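Local coordinates for trwC protein (Escherichia coli, PDB 1OMH) that probably nicks and transfers one DNA strand at the plasmid origin of transfer during bacterial conjugation, this chain being its N-terminal relaxase domain, at residues Asp85-Ala90 with Gln159-Ala164; Pro91-Leu96 with Asn218-His223; Glu155-Leu160 with Glu230-Arg235. All coordinates share one frame; numbering follows the deposited sequence.

Interaction 1 of 3, residues Asp85-Ala90 with Gln159-Ala164; sequences DLTFSA and QLHTHA. With SO4 (sulfate ion), chain C; nucleotides of chain A.
The HUH histidine site of this relaxase rests on its five-stranded antiparallel sheet, where residues 85-89 of strand 81-89 pair with 159-164 of strand 158-167. H161 and H163 stand on the latter, H150 on strand 145-152 beyond; all three bind zinc or copper in other crystals of this protein. L86 with A164 and F88 with T162 are hydrogen-bonded pairs (L86 N to A164 O 2.9 Å), T87-H163 and S89-H161 non-hydrogen-bonded ones. In this metal-free structure a sulfate, probably from the crystallisation liquor and also bonded by R154, sits at their NE2 atoms: its O3 accepts from H163 NE2 at 2.7 Å and H161 NE2 at 3.0 Å. D85, CG anti to the backbone N (chi1 -179°), reaches the H163 ring; its OD2 accepts from H163 ND1 at 2.9 Å on its syn lone pair, lying 28° out of the ring plane. This His-carboxylate bond helps to set the ring's rotation, with Y18 stacked on it. On the other face F88 CE1 meets A164 CB at 3.9 Å. At the A90 end, beside the DNA, Q159 NE2 donates to O2 of DT23 of chain A at 2.8 Å; Q159 OE1 takes K92 NZ and a water shared with A90 O.

Interaction 2 of 3, residues Pro91-Leu96 with Asn218-His223; sequences PKSVSL and NFDLAH. With nucleotides of chain A.
P91 lies over one face of the F219 ring, its CG displaced toward the rim and 4.3 Å from F219 CE2, while V94 CG2 reaches the same ring carbon obliquely. P91 also presses on the backbone, with CB 3.1 Å from F219 O. V94 CG2 touches L221 CG as well, and this apolar side of the contact continues onto L200 and L204 of helix 189-206. Beside it lies the hydrogen-bonded pair S93 and D220. The hydroxyl of S93 gives its proton to D220 OD1 at 2.6 Å, on the anti lone pair, and itself accepts the backbone N of L221, also at 2.6 Å. The chi1 of 64°, which sets OG between the backbone N and the carbonyl carbon, lets this one atom serve both partners. D220 OD1 takes a second bond from S93 N, 3.0 Å long and nearly along the C-O axis. P91 occupies the N-cap position of helix 92-99, and D220, from the beta hairpin of strands 211-213 and 219-221, thus bonds an amide in the helix's first turn. Its negative charge probably sits favourably at this helix end. Water 3 accepts from K92 N and lies 3.0 Å from D220 OD2 and 2.8 Å from OP1 of DT23 of chain A; which of these it donates to is not settled. From the same turn K92, bent at chi2 and chi3, carries NZ to OP1 of DC24 of chain A at 2.8 Å, where Q159 OE1 and P158 O also accept from it.

Interaction 3 of 3, residues Glu155-Leu160 with Glu230-Arg235; sequences ERDPQL and EGFSKR. With nucleotides of chain A.
E155 lies in the loop between strands 145-152 and 158-167 of the central sheet and packs against the start of helix 234-246, a helix N-terminus placed beside the DNA backbone. The glutamate touches through its aliphatic part. Its CB lies 3.7 Å from K234 CB, and its CG meets R235 CD, the chains crossing at about a right angle in both cases; the carboxylate is not in contact with either cationic end. Water 4 joins E155 O to K234 NZ, and accepts from the lysine. R156 turns the loop, and D157 then makes the direct bond of the contact. Its OD2 receives K234 N at 2.9 Å, almost straight (163°), the amide pointing nearly head-on at the oxygen. S233, at the N-cap position, makes no capping bond with its side chain, whose OG bonds instead to I229 O; the carboxylate of D157 thus binds an amide of the first turn from outside the helix, where its charge is probably favoured. A chi1 of -83°, with CG anti to the carbonyl carbon, brings the carboxylate to that turn. Water 5 donates to the same OD2 and to OP1 of DC24 of chain A and accepts from R235 N, so protein and phosphate share one solvent molecule. Next, P158 sets its CD 3.5 Å from CD2 of the F232 ring, approaching obliquely; L96 and helix 274-287 enclose this apolar patch. Past the strand start, Q159 turns to the DNA. R235, folded along its middle bonds, with NH2 bonded to K262 O and NH1 to S265 OG, brings its guanidinium edge to the phosphate of DT25 of chain A, with NE 2.8 Å from OP1 (172°) and NH2 3.0 Å from OP2.

In the fold
The three contacts lie within one relaxase domain. Interaction 1 is near the centre of the chain, in the middle of the five-stranded sheet; the centres of interactions 2 and 3 lie about 15 and 14 Å from it and about 12 Å from each other. Along the chain the segments of interaction 2 alternate with those of interactions 1 and 3: helix 92-99 directly follows strand 81-89, and 218-223 comes between 159-164 and 230-235. Interactions 1 and 3 share strand 158-167 through Q159 and L160, which K92 and S95 tie to interaction 2. Q159, K92 and R235, from that strand and the two helix starts, thus contact DT23, DC24 and DT25 of chain A, with the hairpin backing helix 92-99.

Interaction 1 of 3, residues Asp85-Ala90 with Gln159-Ala164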
# COMPACT_ATOMS: atom_id res chain seq x y z
N ASP B 85 2.47 -7.08 2.11
CA ASP B 85 2.42 -5.63 1.95
C ASP B 85 1.22 -5.22 1.12
O ASP B 85 1.06 -5.67 -0.02
CB ASP B 85 3.70 -5.13 1.28
CG ASP B 85 3.72 -3.61 1.11
OD1 ASP B 85 2.86 -2.92 1.69
OD2 ASP B 85 4.62 -3.10 0.41
N LEU B 86 0.36 -4.39 1.70
CA LEU B 86 -0.79 -3.87 0.97
C LEU B 86 -0.45 -2.40 0.72
O LEU B 86 -0.37 -1.60 1.65
CB LEU B 86 -2.08 -4.00 1.80
CG LEU B 86 -2.62 -5.40 2.14
CD1 LEU B 86 -4.01 -5.28 2.75
CD2 LEU B 86 -2.69 -6.27 0.90
N THR B 87 -0.22 -2.07 -0.54
CA THR B 87 0.13 -0.70 -0.92
C THR B 87 -1.07 0.06 -1.46
O THR B 87 -1.58 -0.25 -2.54
CB THR B 87 1.23 -0.71 -2.00
OG1 THR B 87 2.40 -1.36 -1.47
CG2 THR B 87 1.58 0.71 -2.43
N PHE B 88 -1.51 1.05 -0.68
CA PHE B 88 -2.65 1.90 -1.02
C PHE B 88 -2.13 3.19 -1.66
O PHE B 88 -1.37 3.92 -1.04
CB PHE B 88 -3.44 2.29 0.23
CG PHE B 88 -4.05 1.14 0.96
CD1 PHE B 88 -3.30 0.36 1.84
CD2 PHE B 88 -5.40 0.84 0.79
CE1 PHE B 88 -3.88 -0.70 2.53
CE2 PHE B 88 -5.99 -0.23 1.48
CZ PHE B 88 -5.22 -1.00 2.35
N SER B 89 -2.56 3.47 -2.88
CA SER B 89 -2.13 4.68 -3.57
C SER B 89 -3.33 5.52 -3.99
O SER B 89 -4.29 5.01 -4.56
CB SER B 89 -1.31 4.31 -4.80
OG SER B 89 -0.19 3.52 -4.42
N ALA B 90 -3.27 6.81 -3.70
CA ALA B 90 -4.35 7.72 -4.05
C ALA B 90 -4.28 8.15 -5.51
O ALA B 90 -3.23 8.03 -6.15
CB ALA B 90 -4.28 8.95 -3.16
N GLN B 159 3.08 11.62 -4.83
CA GLN B 159 2.48 10.29 -4.90
C GLN B 159 2.17 9.79 -3.50
O GLN B 159 2.99 9.13 -2.85
CB GLN B 159 3.46 9.34 -5.62
CG GLN B 159 2.97 7.91 -5.84
CD GLN B 159 1.72 7.82 -6.70
OE1 GLN B 159 1.38 8.75 -7.44
NE2 GLN B 159 1.04 6.69 -6.61
N LEU B 160 0.98 10.12 -3.03
CA LEU B 160 0.54 9.74 -1.69
C LEU B 160 0.19 8.26 -1.64
O LEU B 160 -0.77 7.82 -2.28
CB LEU B 160 -0.67 10.58 -1.28
CG LEU B 160 -1.29 10.38 0.10
CD1 LEU B 160 -0.26 10.65 1.20
CD2 LEU B 160 -2.48 11.34 0.25
N HIS B 161 0.96 7.49 -0.89
CA HIS B 161 0.71 6.06 -0.77
C HIS B 161 1.20 5.54 0.56
O HIS B 161 2.12 6.10 1.17
CB HIS B 161 1.37 5.28 -1.92
CG HIS B 161 2.86 5.42 -1.98
ND1 HIS B 161 3.48 6.60 -2.35
CD2 HIS B 161 3.85 4.53 -1.77
CE1 HIS B 161 4.79 6.42 -2.35
NE2 HIS B 161 5.04 5.17 -2.00
N THR B 162 0.59 4.45 1.02
CA THR B 162 0.97 3.85 2.28
C THR B 162 1.24 2.38 2.11
O THR B 162 0.46 1.66 1.46
CB THR B 162 -0.14 4.00 3.35
OG1 THR B 162 -0.34 5.38 3.65
CG2 THR B 162 0.27 3.27 4.64
N HIS B 163 2.36 1.94 2.68
CA HIS B 163 2.74 0.54 2.64
C HIS B 163 2.24 -0.05 3.95
O HIS B 163 2.82 0.21 5.00
CB HIS B 163 4.26 0.38 2.59
CG HIS B 163 4.85 0.67 1.24
ND1 HIS B 163 4.72 -0.20 0.17
CD2 HIS B 163 5.59 1.71 0.79
CE1 HIS B 163 5.35 0.30 -0.87
NE2 HIS B 163 5.88 1.46 -0.53
N ALA B 164 1.16 -0.82 3.89
CA ALA B 164 0.60 -1.46 5.08
C ALA B 164 1.21 -2.85 5.15
O ALA B 164 0.78 -3.77 4.46
CB ALA B 164 -0.93 -1.56 4.97
S SO4 C . 8.25 3.35 -2.88
O1 SO4 C . 8.85 3.91 -1.66
O2 SO4 C . 8.20 4.39 -3.94
O3 SO4 C . 6.89 2.89 -2.59
O4 SO4 C . 9.08 2.22 -3.35
P DT A 23 -3.99 6.85 -13.91
OP1 DT A 23 -4.78 8.02 -13.46
OP2 DT A 23 -3.78 6.61 -15.35
O5' DT A 23 -2.57 6.84 -13.15
C5' DT A 23 -1.67 7.99 -13.19
C4' DT A 23 -1.02 8.17 -11.84
O4' DT A 23 -2.06 8.14 -10.86
C3' DT A 23 0.06 7.17 -11.39
O3' DT A 23 1.18 8.01 -11.08
C2' DT A 23 -0.23 6.96 -9.92
C1' DT A 23 -1.63 7.49 -9.69
N1 DT A 23 -2.73 6.63 -9.21
C2 DT A 23 -2.55 5.88 -8.07
O2 DT A 23 -1.47 5.77 -7.51
N3 DT A 23 -3.69 5.27 -7.61
C4 DT A 23 -4.95 5.32 -8.17
O4 DT A 23 -5.89 4.76 -7.61
C5 DT A 23 -5.05 6.07 -9.41
C7 DT A 23 -6.36 6.16 -10.12
C6 DT A 23 -3.94 6.66 -9.87
P DC A 24 2.70 7.60 -11.41
OP1 DC A 24 3.46 8.47 -10.48
OP2 DC A 24 2.91 7.71 -12.87
O5' DC A 24 2.88 6.07 -10.98
C5' DC A 24 3.11 5.66 -9.63
C4' DC A 24 3.10 4.15 -9.57
O4' DC A 24 1.94 3.69 -10.29
C3' DC A 24 4.31 3.48 -10.24
O3' DC A 24 4.98 2.83 -9.14
C2' DC A 24 3.71 2.25 -10.90
C1' DC A 24 2.23 2.50 -10.98
N1 DC A 24 1.55 2.51 -12.29
C2 DC A 24 1.30 1.28 -12.91
O2 DC A 24 1.75 0.26 -12.38
N3 DC A 24 0.57 1.25 -14.04
C4 DC A 24 0.11 2.38 -14.58
N4 DC A 24 -0.63 2.30 -15.68
C5 DC A 24 0.39 3.65 -13.99
C6 DC A 24 1.12 3.67 -12.87
O HOH W 1 2.58 4.13 -5.27
O HOH W 2 -1.13 9.74 -6.70

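Interaction 2 of 3, residues Pro91-Leu96 with Asn218-His223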
# COMPACT_ATOMS: atom_id res chain seq x y z
N PRO B 91 -5.41 8.62 -6.06
CA PRO B 91 -5.45 9.08 -7.45
C PRO B 91 -4.44 10.23 -7.52
O PRO B 91 -4.19 10.87 -6.51
CB PRO B 91 -6.88 9.57 -7.60
CG PRO B 91 -7.65 8.63 -6.70
CD PRO B 91 -6.76 8.56 -5.48
N LYS B 92 -3.87 10.48 -8.69
CA LYS B 92 -2.87 11.54 -8.82
C LYS B 92 -3.38 12.92 -8.42
O LYS B 92 -2.68 13.66 -7.73
CB LYS B 92 -2.33 11.59 -10.26
CG LYS B 92 -1.20 12.60 -10.47
CD LYS B 92 0.05 12.26 -9.65
CE LYS B 92 0.65 10.91 -10.08
NZ LYS B 92 1.95 10.63 -9.40
N SER B 93 -4.59 13.28 -8.86
CA SER B 93 -5.15 14.59 -8.51
C SER B 93 -5.20 14.77 -7.00
O SER B 93 -5.00 15.87 -6.48
CB SER B 93 -6.56 14.74 -9.08
OG SER B 93 -7.45 13.80 -8.50
N VAL B 94 -5.49 13.68 -6.29
CA VAL B 94 -5.57 13.73 -4.84
C VAL B 94 -4.18 13.98 -4.26
O VAL B 94 -4.03 14.81 -3.35
CB VAL B 94 -6.17 12.41 -4.29
CG1 VAL B 94 -6.15 12.41 -2.76
CG2 VAL B 94 -7.61 12.28 -4.80
N SER B 95 -3.17 13.30 -4.79
CA SER B 95 -1.80 13.51 -4.30
C SER B 95 -1.40 14.97 -4.56
O SER B 95 -0.75 15.60 -3.72
CB SER B 95 -0.81 12.57 -5.01
OG SER B 95 -1.04 11.21 -4.66
N LEU B 96 -1.80 15.50 -5.71
CA LEU B 96 -1.47 16.88 -6.08
C LEU B 96 -2.09 17.91 -5.14
O LEU B 96 -1.43 18.84 -4.68
CB LEU B 96 -1.93 17.17 -7.51
CG LEU B 96 -0.95 16.95 -8.67
CD1 LEU B 96 -0.02 15.79 -8.40
CD2 LEU B 96 -1.75 16.75 -9.94
N ASN B 218 -12.53 4.12 -10.61
CA ASN B 218 -11.58 5.15 -10.20
C ASN B 218 -12.11 6.57 -10.35
O ASN B 218 -13.06 6.82 -11.09
CB ASN B 218 -10.28 5.00 -11.01
CG ASN B 218 -9.54 3.73 -10.68
OD1 ASN B 218 -9.09 3.00 -11.56
ND2 ASN B 218 -9.39 3.46 -9.40
N PHE B 219 -11.47 7.50 -9.65
CA PHE B 219 -11.86 8.90 -9.71
C PHE B 219 -10.67 9.83 -9.48
O PHE B 219 -9.62 9.41 -9.00
CB PHE B 219 -12.92 9.22 -8.66
CG PHE B 219 -12.41 9.20 -7.25
CD1 PHE B 219 -12.47 8.04 -6.49
CD2 PHE B 219 -11.85 10.34 -6.68
CE1 PHE B 219 -11.98 8.00 -5.20
CE2 PHE B 219 -11.35 10.32 -5.37
CZ PHE B 219 -11.41 9.14 -4.63
N ASP B 220 -10.87 11.09 -9.83
CA ASP B 220 -9.88 12.14 -9.64
C ASP B 220 -10.68 13.38 -9.28
O ASP B 220 -11.89 13.42 -9.50
CB ASP B 220 -9.08 12.38 -10.92
CG ASP B 220 -7.79 11.58 -10.97
OD1 ASP B 220 -6.90 11.83 -10.13
OD2 ASP B 220 -7.67 10.70 -11.85
N LEU B 221 -10.02 14.38 -8.72
CA LEU B 221 -10.70 15.62 -8.37
C LEU B 221 -11.12 16.28 -9.69
O LEU B 221 -10.30 16.44 -10.59
CB LEU B 221 -9.76 16.52 -7.58
CG LEU B 221 -9.21 15.88 -6.30
CD1 LEU B 221 -8.31 16.86 -5.58
CD2 LEU B 221 -10.37 15.46 -5.41
N ALA B 222 -12.39 16.65 -9.78
CA ALA B 222 -12.94 17.25 -11.00
C ALA B 222 -12.25 18.50 -11.55
O ALA B 222 -12.33 18.76 -12.75
CB ALA B 222 -14.43 17.53 -10.80
N HIS B 223 -11.58 19.27 -10.71
CA HIS B 223 -10.94 20.49 -11.20
C HIS B 223 -9.53 20.32 -11.78
O HIS B 223 -8.89 21.30 -12.16
CB HIS B 223 -10.91 21.56 -10.10
CG HIS B 223 -10.21 21.12 -8.85
ND1 HIS B 223 -10.72 20.14 -8.02
CD2 HIS B 223 -9.06 21.55 -8.28
CE1 HIS B 223 -9.90 19.99 -6.99
NE2 HIS B 223 -8.89 20.82 -7.13
P DT A 23 -3.99 6.85 -13.91
OP1 DT A 23 -4.78 8.02 -13.46
OP2 DT A 23 -3.78 6.61 -15.35
O5' DT A 23 -2.57 6.84 -13.15
C5' DT A 23 -1.67 7.99 -13.19
C4' DT A 23 -1.02 8.17 -11.84
O4' DT A 23 -2.06 8.14 -10.86
C3' DT A 23 0.06 7.17 -11.39
O3' DT A 23 1.18 8.01 -11.08
C2' DT A 23 -0.23 6.96 -9.92
C1' DT A 23 -1.63 7.49 -9.69
N1 DT A 23 -2.73 6.63 -9.21
C2 DT A 23 -2.55 5.88 -8.07
O2 DT A 23 -1.47 5.77 -7.51
N3 DT A 23 -3.69 5.27 -7.61
C4 DT A 23 -4.95 5.32 -8.17
O4 DT A 23 -5.89 4.76 -7.61
C5 DT A 23 -5.05 6.07 -9.41
C7 DT A 23 -6.36 6.16 -10.12
C6 DT A 23 -3.94 6.66 -9.87
P DT A 21 -3.89 -4.91 -12.92
OP1 DT A 21 -3.12 -4.58 -14.15
OP2 DT A 21 -3.22 -4.84 -11.61
O5' DT A 21 -5.21 -4.02 -12.89
C5' DT A 21 -6.02 -3.87 -14.06
C4' DT A 21 -6.93 -2.67 -13.94
O4' DT A 21 -7.67 -2.76 -12.69
C3' DT A 21 -6.20 -1.32 -13.88
O3' DT A 21 -6.43 -0.66 -15.15
C2' DT A 21 -7.10 -0.48 -12.99
C1' DT A 21 -7.92 -1.46 -12.17
N1 DT A 21 -7.76 -1.46 -10.69
C2 DT A 21 -8.01 -0.27 -10.03
O2 DT A 21 -8.32 0.77 -10.60
N3 DT A 21 -7.89 -0.33 -8.67
C4 DT A 21 -7.54 -1.43 -7.91
O4 DT A 21 -7.48 -1.33 -6.68
C5 DT A 21 -7.28 -2.64 -8.66
C7 DT A 21 -6.90 -3.89 -7.92
C6 DT A 21 -7.40 -2.60 -10.00
P DC A 24 2.70 7.60 -11.41
OP1 DC A 24 3.46 8.47 -10.48
OP2 DC A 24 2.91 7.71 -12.87
O5' DC A 24 2.88 6.07 -10.98
C5' DC A 24 3.11 5.66 -9.63
C4' DC A 24 3.10 4.15 -9.57
O4' DC A 24 1.94 3.69 -10.29
C3' DC A 24 4.31 3.48 -10.24
O3' DC A 24 4.98 2.83 -9.14
C2' DC A 24 3.71 2.25 -10.90
C1' DC A 24 2.23 2.50 -10.98
N1 DC A 24 1.55 2.51 -12.29
C2 DC A 24 1.30 1.28 -12.91
O2 DC A 24 1.75 0.26 -12.38
N3 DC A 24 0.57 1.25 -14.04
C4 DC A 24 0.11 2.38 -14.58
N4 DC A 24 -0.63 2.30 -15.68
C5 DC A 24 0.39 3.65 -13.99
C6 DC A 24 1.12 3.67 -12.87
O HOH W 3 -5.03 9.58 -11.10

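Interaction 3 of 3, residues Glu155-Leu160 with Glu230-Arg235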
# COMPACT_ATOMS: atom_id res chain seq x y z
N GLU B 155 10.02 8.65 -9.40
CA GLU B 155 10.46 9.72 -10.29
C GLU B 155 10.30 11.07 -9.60
O GLU B 155 10.41 12.13 -10.22
CB GLU B 155 9.68 9.68 -11.61
CG GLU B 155 10.21 8.65 -12.61
CD GLU B 155 11.66 8.92 -13.01
OE1 GLU B 155 12.01 10.11 -13.16
OE2 GLU B 155 12.44 7.96 -13.17
N ARG B 156 10.03 11.00 -8.30
CA ARG B 156 9.86 12.17 -7.44
C ARG B 156 8.63 13.03 -7.68
O ARG B 156 8.62 14.22 -7.37
CB ARG B 156 11.13 13.04 -7.47
CG ARG B 156 12.36 12.34 -6.89
CD ARG B 156 12.06 11.73 -5.52
NE ARG B 156 13.22 11.09 -4.89
CZ ARG B 156 13.17 10.37 -3.78
NH1 ARG B 156 12.01 10.19 -3.16
NH2 ARG B 156 14.27 9.84 -3.27
N ASP B 157 7.58 12.43 -8.25
CA ASP B 157 6.33 13.14 -8.46
C ASP B 157 5.53 13.00 -7.18
O ASP B 157 5.77 12.09 -6.38
CB ASP B 157 5.50 12.49 -9.58
CG ASP B 157 5.92 12.93 -10.96
OD1 ASP B 157 6.08 14.14 -11.17
OD2 ASP B 157 6.07 12.05 -11.84
N PRO B 158 4.57 13.91 -6.94
CA PRO B 158 3.76 13.79 -5.72
C PRO B 158 3.06 12.44 -5.88
O PRO B 158 2.50 12.16 -6.94
CB PRO B 158 2.78 14.96 -5.82
CG PRO B 158 3.55 15.97 -6.63
CD PRO B 158 4.21 15.12 -7.69
N GLN B 159 3.08 11.62 -4.83
CA GLN B 159 2.48 10.29 -4.90
C GLN B 159 2.17 9.79 -3.50
O GLN B 159 2.99 9.13 -2.85
CB GLN B 159 3.46 9.34 -5.62
CG GLN B 159 2.97 7.91 -5.84
CD GLN B 159 1.72 7.82 -6.70
OE1 GLN B 159 1.38 8.75 -7.44
NE2 GLN B 159 1.04 6.69 -6.61
N LEU B 160 0.98 10.12 -3.03
CA LEU B 160 0.54 9.74 -1.69
C LEU B 160 0.19 8.26 -1.64
O LEU B 160 -0.77 7.82 -2.28
CB LEU B 160 -0.67 10.58 -1.28
CG LEU B 160 -1.29 10.38 0.10
CD1 LEU B 160 -0.26 10.65 1.20
CD2 LEU B 160 -2.48 11.34 0.25
N GLU B 230 -1.16 13.67 -16.13
CA GLU B 230 -0.04 13.05 -16.83
C GLU B 230 1.25 13.84 -16.64
O GLU B 230 2.34 13.27 -16.62
CB GLU B 230 -0.38 12.90 -18.31
CG GLU B 230 -1.73 12.24 -18.54
CD GLU B 230 -2.01 11.88 -19.98
OE1 GLU B 230 -1.74 12.71 -20.87
OE2 GLU B 230 -2.51 10.76 -20.23
N GLY B 231 1.11 15.16 -16.49
CA GLY B 231 2.28 16.00 -16.30
C GLY B 231 2.99 15.68 -14.99
O GLY B 231 4.13 16.08 -14.80
N PHE B 232 2.30 14.98 -14.10
CA PHE B 232 2.86 14.59 -12.80
C PHE B 232 2.87 13.06 -12.66
O PHE B 232 2.89 12.53 -11.55
CB PHE B 232 2.05 15.18 -11.64
CG PHE B 232 2.38 16.61 -11.30
CD1 PHE B 232 1.52 17.65 -11.65
CD2 PHE B 232 3.54 16.92 -10.60
CE1 PHE B 232 1.81 18.98 -11.30
CE2 PHE B 232 3.84 18.24 -10.24
CZ PHE B 232 2.96 19.27 -10.60
N SER B 233 2.84 12.36 -13.79
CA SER B 233 2.85 10.90 -13.79
C SER B 233 3.97 10.37 -14.67
O SER B 233 3.73 9.67 -15.65
CB SER B 233 1.51 10.35 -14.29
OG SER B 233 0.44 10.75 -13.44
N LYS B 234 5.20 10.69 -14.30
CA LYS B 234 6.38 10.27 -15.04
C LYS B 234 6.52 8.76 -15.15
O LYS B 234 6.90 8.25 -16.20
CB LYS B 234 7.64 10.87 -14.41
CG LYS B 234 7.74 12.40 -14.57
CD LYS B 234 8.96 12.95 -13.84
CE LYS B 234 9.07 14.46 -14.00
NZ LYS B 234 10.26 15.01 -13.28
N ARG B 235 6.24 8.03 -14.06
CA ARG B 235 6.35 6.58 -14.10
C ARG B 235 5.37 5.99 -15.12
O ARG B 235 5.71 5.07 -15.86
CB ARG B 235 6.12 5.98 -12.71
CG ARG B 235 7.28 6.23 -11.75
CD ARG B 235 8.51 5.40 -12.13
NE ARG B 235 8.23 3.98 -11.99
CZ ARG B 235 8.41 3.07 -12.95
NH1 ARG B 235 8.88 3.44 -14.13
NH2 ARG B 235 8.10 1.80 -12.72
P DC A 24 2.70 7.60 -11.41
OP1 DC A 24 3.46 8.47 -10.48
OP2 DC A 24 2.91 7.71 -12.87
O5' DC A 24 2.88 6.07 -10.98
C5' DC A 24 3.11 5.66 -9.63
C4' DC A 24 3.10 4.15 -9.57
O4' DC A 24 1.94 3.69 -10.29
C3' DC A 24 4.31 3.48 -10.24
O3' DC A 24 4.98 2.83 -9.14
C2' DC A 24 3.71 2.25 -10.90
C1' DC A 24 2.23 2.50 -10.98
N1 DC A 24 1.55 2.51 -12.29
C2 DC A 24 1.30 1.28 -12.91
O2 DC A 24 1.75 0.26 -12.38
N3 DC A 24 0.57 1.25 -14.04
C4 DC A 24 0.11 2.38 -14.58
N4 DC A 24 -0.63 2.30 -15.68
C5 DC A 24 0.39 3.65 -13.99
C6 DC A 24 1.12 3.67 -12.87
P DT A 23 -3.99 6.85 -13.91
OP1 DT A 23 -4.78 8.02 -13.46
OP2 DT A 23 -3.78 6.61 -15.35
O5' DT A 23 -2.57 6.84 -13.15
C5' DT A 23 -1.67 7.99 -13.19
C4' DT A 23 -1.02 8.17 -11.84
O4' DT A 23 -2.06 8.14 -10.86
C3' DT A 23 0.06 7.17 -11.39
O3' DT A 23 1.18 8.01 -11.08
C2' DT A 23 -0.23 6.96 -9.92
C1' DT A 23 -1.63 7.49 -9.69
N1 DT A 23 -2.73 6.63 -9.21
C2 DT A 23 -2.55 5.88 -8.07
O2 DT A 23 -1.47 5.77 -7.51
N3 DT A 23 -3.69 5.27 -7.61
C4 DT A 23 -4.95 5.32 -8.17
O4 DT A 23 -5.89 4.76 -7.61
C5 DT A 23 -5.05 6.07 -9.41
C7 DT A 23 -6.36 6.16 -10.12
C6 DT A 23 -3.94 6.66 -9.87
P DT A 25 6.41 2.10 -9.33
OP1 DT A 25 7.42 3.18 -9.41
OP2 DT A 25 6.35 1.07 -10.40
O5' DT A 25 6.58 1.32 -7.95
C5' DT A 25 6.38 1.99 -6.70
C4' DT A 25 6.02 1.00 -5.62
O4' DT A 25 4.72 0.43 -5.89
C3' DT A 25 6.97 -0.19 -5.57
O3' DT A 25 8.00 0.10 -4.63
C2' DT A 25 6.10 -1.32 -5.04
C1' DT A 25 4.69 -0.93 -5.45
N1 DT A 25 4.08 -1.75 -6.52
C2 DT A 25 3.53 -2.97 -6.16
O2 DT A 25 3.56 -3.41 -5.02
N3 DT A 25 2.95 -3.66 -7.19
C4 DT A 25 2.87 -3.28 -8.52
O4 DT A 25 2.31 -4.01 -9.34
C5 DT A 25 3.47 -2.00 -8.82
C7 DT A 25 3.44 -1.49 -10.23
C6 DT A 25 4.04 -1.31 -7.82
O HOH W 4 9.76 15.11 -10.38
O HOH W 5 5.70 9.28 -11.21